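Local coordinates for protein alpha-galactosidase 1 (Saccharomyces cerevisiae, PDB 3LRL) that catalyses the hydrolysis of terminal, non-reducing alpha-D-galactose residues from alpha-D-galactosides such as galactose oligosaccharides, galactomannans and galactolipids, at residues P21-L26 against I200-R205; C186-D191 against S207-A212. The protein carries 1 engineered substitution. All coordinates share one frame; numbering follows the deposited sequence.

Contact 1: residues P21-L26 against I200-R205. With GLA (alpha-D-galactopyranose), chain D.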
loop_
_atom_site.group_PDB
_atom_site.type_symbol
_atom_site.label_atom_id
_atom_site.label_comp_id
_atom_site.label_asym_id
_atom_site.label_seq_id
_atom_site.Cartn_x
_atom_site.Cartn_y
_atom_site.Cartn_z
ATOM N N PRO A 21 2.129 2.986 -31.616
ATOM C CA PRO A 21 1.117 3.557 -32.490
ATOM C C PRO A 21 -0.183 3.782 -31.730
ATOM O O PRO A 21 -0.424 3.121 -30.734
ATOM C CB PRO A 21 0.916 2.463 -33.559
ATOM C CG PRO A 21 1.408 1.232 -32.938
ATOM C CD PRO A 21 2.580 1.673 -32.103
ATOM N N SER A 22 -1.012 4.705 -32.195
ATOM C CA SER A 22 -2.374 4.805 -31.687
ATOM C C SER A 22 -3.065 3.465 -31.906
ATOM O O SER A 22 -2.854 2.821 -32.945
ATOM C CB SER A 22 -3.133 5.898 -32.411
ATOM O OG SER A 22 -4.468 5.921 -31.972
ATOM N N TYR A 23 -3.895 3.046 -30.952
ATOM C CA TYR A 23 -4.493 1.715 -31.005
ATOM C C TYR A 23 -5.572 1.618 -32.097
ATOM O O TYR A 23 -5.795 0.549 -32.675
ATOM C CB TYR A 23 -5.010 1.294 -29.609
ATOM C CG TYR A 23 -6.472 1.622 -29.336
ATOM C CD1 TYR A 23 -7.465 0.626 -29.428
ATOM C CD2 TYR A 23 -6.869 2.922 -29.016
ATOM C CE1 TYR A 23 -8.813 0.927 -29.197
ATOM C CE2 TYR A 23 -8.207 3.227 -28.790
ATOM C CZ TYR A 23 -9.167 2.230 -28.873
ATOM O OH TYR A 23 -10.484 2.545 -28.652
ATOM N N ASN A 24 -6.230 2.743 -32.369
ATOM C CA ASN A 24 -7.338 2.817 -33.316
ATOM C C ASN A 24 -7.174 3.891 -34.405
ATOM O O ASN A 24 -8.099 4.113 -35.215
ATOM C CB ASN A 24 -8.653 3.049 -32.568
ATOM C CG ASN A 24 -8.676 4.361 -31.812
ATOM O OD1 ASN A 24 -7.669 5.060 -31.724
ATOM N ND2 ASN A 24 -9.838 4.702 -31.254
ATOM N N GLY A 25 -6.023 4.568 -34.400
ATOM C CA GLY A 25 -5.744 5.657 -35.351
ATOM C C GLY A 25 -6.197 7.061 -34.934
ATOM O O GLY A 25 -5.945 8.043 -35.653
ATOM N N LEU A 26 -6.885 7.163 -33.794
ATOM C CA LEU A 26 -7.312 8.476 -33.276
ATOM C C LEU A 26 -6.393 8.997 -32.150
ATOM O O LEU A 26 -5.410 8.340 -31.764
ATOM C CB LEU A 26 -8.798 8.446 -32.862
ATOM C CG LEU A 26 -9.750 8.094 -34.010
ATOM C CD1 LEU A 26 -11.024 7.473 -33.514
ATOM C CD2 LEU A 26 -10.029 9.327 -34.890
ATOM N N ILE A 200 -5.884 0.118 -25.433
ATOM C CA ILE A 200 -7.318 -0.068 -25.556
ATOM C C ILE A 200 -8.108 1.236 -25.642
ATOM O O ILE A 200 -9.324 1.187 -25.785
ATOM C CB ILE A 200 -7.878 -0.970 -24.385
ATOM C CG1 ILE A 200 -7.503 -0.386 -23.009
ATOM C CG2 ILE A 200 -7.397 -2.430 -24.545
ATOM C CD1 ILE A 200 -8.469 -0.783 -21.898
ATOM N N ALA A 201 -7.432 2.387 -25.551
ATOM C CA ALA A 201 -8.118 3.685 -25.410
ATOM C C ALA A 201 -7.273 4.884 -25.826
ATOM O O ALA A 201 -6.046 4.795 -25.851
ATOM C CB ALA A 201 -8.634 3.881 -23.983
ATOM N N ASN A 202 -7.955 5.997 -26.129
ATOM C CA ASN A 202 -7.324 7.247 -26.569
ATOM C C ASN A 202 -7.008 8.272 -25.469
ATOM O O ASN A 202 -6.139 9.135 -25.647
ATOM C CB ASN A 202 -8.188 7.918 -27.649
ATOM C CG ASN A 202 -8.357 7.059 -28.864
ATOM O OD1 ASN A 202 -9.486 6.781 -29.293
ATOM N ND2 ASN A 202 -7.239 6.596 -29.415
ATOM N N SER A 203 -7.734 8.214 -24.356
ATOM C CA SER A 203 -7.334 8.979 -23.181
ATOM C C SER A 203 -7.862 8.299 -21.937
ATOM O O SER A 203 -8.688 7.389 -22.038
ATOM C CB SER A 203 -7.800 10.445 -23.258
ATOM O OG SER A 203 -9.207 10.523 -23.268
ATOM N N TRP A 204 -7.376 8.733 -20.774
ATOM C CA TRP A 204 -7.835 8.196 -19.488
ATOM C C TRP A 204 -7.779 9.251 -18.385
ATOM O O TRP A 204 -6.740 9.861 -18.133
ATOM C CB TRP A 204 -7.027 6.945 -19.064
ATOM C CG TRP A 204 -5.561 7.108 -19.254
ATOM C CD1 TRP A 204 -4.656 7.580 -18.339
ATOM C CD2 TRP A 204 -4.813 6.824 -20.445
ATOM N NE1 TRP A 204 -3.400 7.600 -18.885
ATOM C CE2 TRP A 204 -3.471 7.155 -20.183
ATOM C CE3 TRP A 204 -5.156 6.327 -21.714
ATOM C CZ2 TRP A 204 -2.459 6.998 -21.143
ATOM C CZ3 TRP A 204 -4.157 6.161 -22.663
ATOM C CH2 TRP A 204 -2.818 6.486 -22.365
ATOM N N ARG A 205 -8.910 9.458 -17.725
ATOM C CA ARG A 205 -8.930 10.254 -16.496
ATOM C C ARG A 205 -7.954 9.598 -15.536
ATOM O O ARG A 205 -8.010 8.372 -15.308
ATOM C CB ARG A 205 -10.343 10.321 -15.918
ATOM C CG ARG A 205 -11.270 11.266 -16.692
ATOM C CD ARG A 205 -11.114 12.729 -16.224
ATOM N NE ARG A 205 -11.356 12.826 -14.782
ATOM C CZ ARG A 205 -12.562 12.858 -14.222
ATOM N NH1 ARG A 205 -13.645 12.861 -14.970
ATOM N NH2 ARG A 205 -12.681 12.915 -12.909
HETATM C C1 GLA D . -17.772 11.225 -12.462
HETATM C C2 GLA D . -16.741 11.592 -13.574
HETATM C C3 GLA D . -17.449 12.445 -14.652
HETATM C C4 GLA D . -18.919 12.029 -14.995
HETATM C C5 GLA D . -19.774 11.704 -13.764
HETATM C C6 GLA D . -21.136 11.128 -14.169
HETATM O O2 GLA D . -15.529 12.215 -13.034
HETATM O O3 GLA D . -16.640 12.511 -15.804
HETATM O O4 GLA D . -19.001 10.918 -15.862
HETATM O O5 GLA D . -19.049 10.777 -12.953
HETATM O O6 GLA D . -22.213 12.037 -13.995
#
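Asn24 and Asn202 meet amide to amide from opposite directions, each donating one N-H to the other's carbonyl oxygen. Asn202 ND2 donates to Asn24 OD1 at 2.8 Å, almost straight at 169°, while Asn24 ND2 returns a bond to Asn202 OD1 at 2.9 Å, lying in the carbonyl plane on a lone pair. The two amides are not quite coplanar, their planes standing 30° apart. With CG placed between its backbone N and carbonyl carbon (chi1 62°), Asn24 can also close an Asx turn: Leu26 N reaches OD1 at 3.1 Å from the face of the amide opposite Asn202 ND2, giving that oxygen two donors. Ser22 OG fastens the same loop by donating to Leu26 O at 2.6 Å.

In the (beta/alpha)8 barrel of this glycosyl hydrolase 27 enzyme, residues 200-202 lead into the sixth barrel strand, 203-205, so the paired amides join the N-terminal loop to the end of the barrel away from the sugar. Both polar atoms of Asn202 have a second partner: OD1 also accepts from Tyr183 N, and ND2 also donates to Gly256 O.

Tyr23 covers the peptide link beside this pair. One ring face lies over the Ile200-Ala201 peptide, with CE2 3.4 Å from Ala201 CA, and Asn24 CB packs on the other face. Asn202 ND2 comes to the ring edge instead, 3.6 Å from Tyr23 CE2. The covered Ile200 O is hydrogen-bonded to Ser171 OG of helix 160-176.

At the far end of the strand, Arg205 turns its guanidinium edge to the galactose. Both NH1, at 2.8 Å, and NH2 donate to GLA O2, and NH1 adds a weak bond to GLA O3.

Contact 2: residues C186-D191 against S207-A212; sequences CNWGQD and SGDVTA. With GLA (alpha-D-galactopyranose), chain D; GLC (alpha-D-glucopyranose), chain B.
Trp188 turns the edge of its indole toward Ser207 O, which lies near the ring plane. The two residues sit in loops that follow the fifth and sixth strands of the (beta/alpha)8 barrel, on the rim that carries the active site. Trp188 CA comes within 3.2 Å of Ser207 O in a CA-H...O contact, answered by one from Ser207 CA to Trp188 O at 3.4 Å. Trp188 sits at positive phi in a type I' turn from Asn187 to Gln190, and it is this turn that meets Ser207.

The indole sets off beside its backbone N (chi1 -38°), which directs the pyrrole side to the sugar: Trp188 NE1 is 3.6 Å from GLA O2, an oblique approach. Cys186 O lies over one face, toward the rim. Asp209, the proton donor, comes in from the other segment with OD1 hydrogen-bonded to Arg205 NH2, though the carboxylate's exact position is doubtful because OD1 lies implausibly close to GLA O2. Replacing Trp188 by an alanine would probably open a gap between Ser207 O and the galactose, with no indole left beside GLA O2. Cys186 SG lies 3.3 Å from GLA O3.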
loop_
_atom_site.group_PDB
_atom_site.type_symbol
_atom_site.label_atom_id
_atom_site.label_comp_id
_atom_site.label_asym_id
_atom_site.label_seq_id
_atom_site.Cartn_x
_atom_site.Cartn_y
_atom_site.Cartn_z
ATOM N N CYS A 186 -12.902 6.933 -18.109
ATOM C CA CYS A 186 -13.174 7.729 -16.909
ATOM C C CYS A 186 -13.212 6.780 -15.705
ATOM O O CYS A 186 -14.274 6.410 -15.221
ATOM C CB CYS A 186 -14.486 8.490 -17.086
ATOM S SG CYS A 186 -14.905 9.693 -15.813
ATOM N N ASN A 187 -12.046 6.328 -15.258
ATOM C CA ASN A 187 -11.957 5.507 -14.037
ATOM C C ASN A 187 -11.041 6.118 -12.988
ATOM O O ASN A 187 -10.682 5.449 -12.022
ATOM C CB ASN A 187 -11.553 4.052 -14.326
ATOM C CG ASN A 187 -10.049 3.844 -14.431
ATOM O OD1 ASN A 187 -9.308 4.687 -14.928
ATOM N ND2 ASN A 187 -9.599 2.685 -13.987
ATOM N N TRP A 188 -10.672 7.389 -13.185
ATOM C CA TRP A 188 -10.053 8.206 -12.132
ATOM C C TRP A 188 -8.639 7.745 -11.746
ATOM O O TRP A 188 -8.184 7.934 -10.592
ATOM C CB TRP A 188 -10.951 8.231 -10.896
ATOM C CG TRP A 188 -12.437 8.301 -11.194
ATOM C CD1 TRP A 188 -13.074 9.193 -12.019
ATOM C CD2 TRP A 188 -13.464 7.476 -10.626
ATOM N NE1 TRP A 188 -14.420 8.955 -12.022
ATOM C CE2 TRP A 188 -14.693 7.905 -11.179
ATOM C CE3 TRP A 188 -13.466 6.404 -9.710
ATOM C CZ2 TRP A 188 -15.918 7.299 -10.849
ATOM C CZ3 TRP A 188 -14.678 5.801 -9.386
ATOM C CH2 TRP A 188 -15.894 6.268 -9.943
ATOM N N GLY A 189 -7.960 7.129 -12.712
ATOM C CA GLY A 189 -6.626 6.594 -12.503
ATOM C C GLY A 189 -6.577 5.329 -11.687
ATOM O O GLY A 189 -5.476 4.869 -11.311
ATOM N N GLN A 190 -7.748 4.750 -11.408
ATOM C CA GLN A 190 -7.837 3.563 -10.560
ATOM C C GLN A 190 -7.055 2.381 -11.159
ATOM O O GLN A 190 -7.122 2.117 -12.378
ATOM C CB GLN A 190 -9.303 3.213 -10.291
ATOM C CG GLN A 190 -9.599 2.070 -9.293
ATOM C CD GLN A 190 -11.109 1.904 -9.078
ATOM O OE1 GLN A 190 -11.877 1.529 -10.009
ATOM N NE2 GLN A 190 -11.551 2.211 -7.865
ATOM N N ASP A 191 -6.309 1.692 -10.292
ATOM C CA ASP A 191 -5.463 0.559 -10.696
ATOM C C ASP A 191 -4.432 0.907 -11.780
ATOM O O ASP A 191 -4.166 0.101 -12.669
ATOM C CB ASP A 191 -6.305 -0.668 -11.096
ATOM C CG ASP A 191 -7.306 -1.041 -10.032
ATOM O OD1 ASP A 191 -6.895 -1.068 -8.860
ATOM O OD2 ASP A 191 -8.495 -1.290 -10.345
ATOM N N SER A 207 -7.492 10.849 -12.336
ATOM C CA SER A 207 -7.864 11.319 -10.977
ATOM C C SER A 207 -9.383 11.460 -10.732
ATOM O O SER A 207 -10.190 11.385 -11.670
ATOM C CB SER A 207 -7.172 12.663 -10.665
ATOM O OG SER A 207 -7.895 13.726 -11.244
ATOM N N GLY A 208 -9.760 11.713 -9.481
ATOM C CA GLY A 208 -11.134 12.121 -9.168
ATOM C C GLY A 208 -11.500 13.448 -9.829
ATOM O O GLY A 208 -10.629 14.156 -10.363
ATOM N N ASP A 209 -12.781 13.793 -9.818
ATOM C CA ASP A 209 -13.241 15.019 -10.494
ATOM C C ASP A 209 -12.545 16.309 -10.041
ATOM O O ASP A 209 -12.270 16.495 -8.846
ATOM C CB ASP A 209 -14.747 15.203 -10.337
ATOM C CG ASP A 209 -15.558 14.082 -10.956
ATOM O OD1 ASP A 209 -15.033 13.243 -11.760
ATOM O OD2 ASP A 209 -16.770 14.078 -10.652
ATOM N N VAL A 210 -12.262 17.187 -11.002
ATOM C CA VAL A 210 -11.790 18.541 -10.698
ATOM C C VAL A 210 -12.924 19.422 -10.182
ATOM O O VAL A 210 -14.114 19.091 -10.299
ATOM C CB VAL A 210 -11.103 19.228 -11.929
ATOM C CG1 VAL A 210 -12.121 19.659 -12.983
ATOM C CG2 VAL A 210 -10.197 20.391 -11.495
ATOM N N THR A 211 -12.538 20.549 -9.605
ATOM C CA THR A 211 -13.492 21.520 -9.110
ATOM C C THR A 211 -12.825 22.898 -9.244
ATOM O O THR A 211 -11.607 22.981 -9.403
ATOM C CB THR A 211 -13.919 21.167 -7.660
ATOM O OG1 THR A 211 -15.084 21.913 -7.304
ATOM C CG2 THR A 211 -12.764 21.400 -6.640
ATOM N N ALA A 212 -13.622 23.967 -9.216
ATOM C CA ALA A 212 -13.131 25.334 -9.419
ATOM C C ALA A 212 -12.462 25.879 -8.153
ATOM O O ALA A 212 -12.916 26.864 -7.550
ATOM C CB ALA A 212 -14.262 26.242 -9.870
HETATM C C1 GLA D . -17.772 11.225 -12.462
HETATM C C2 GLA D . -16.741 11.592 -13.574
HETATM C C3 GLA D . -17.449 12.445 -14.652
HETATM C C4 GLA D . -18.919 12.029 -14.995
HETATM C C5 GLA D . -19.774 11.704 -13.764
HETATM C C6 GLA D . -21.136 11.128 -14.169
HETATM O O2 GLA D . -15.529 12.215 -13.034
HETATM O O3 GLA D . -16.640 12.511 -15.804
HETATM O O4 GLA D . -19.001 10.918 -15.862
HETATM O O5 GLA D . -19.049 10.777 -12.953
HETATM O O6 GLA D . -22.213 12.037 -13.995
HETATM C C1 GLC B . -20.628 10.616 -7.828
HETATM C C2 GLC B . -19.854 10.232 -6.547
HETATM C C3 GLC B . -18.373 10.630 -6.542
HETATM C C4 GLC B . -17.750 10.321 -7.905
HETATM C C5 GLC B . -18.490 11.096 -8.987
HETATM C C6 GLC B . -17.867 10.702 -10.314
HETATM O O1 GLC B . -21.515 9.560 -8.128
HETATM O O2 GLC B . -20.508 10.775 -5.409
HETATM O O3 GLC B . -17.723 9.887 -5.548
HETATM O O4 GLC B . -16.378 10.652 -7.994
HETATM O O5 GLC B . -19.887 10.819 -9.027
HETATM O O6 GLC B . -17.875 11.815 -11.169
#

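Overall arrangement
From the N terminus, residues 21-26 come first, ahead of the opening barrel strand 32-35; contact 1 waits 173 residues for its partner, 200-205, by which time five barrel strands have been laid down. Contact 2 is far more local, closing a 15-residue excursion that holds helix 193-196 and strand 203-205. Because 186-191 precedes 200-205 and 207-212 follows it, the two contacts cross rather than nest. Strand 203-205 runs between them: the residues just ahead of it, 200-202, meet the N-terminal loop in contact 1, while Arg205 at its finish packs on Cys186 and Trp188 of contact 2. Both contacts touch the same galactose.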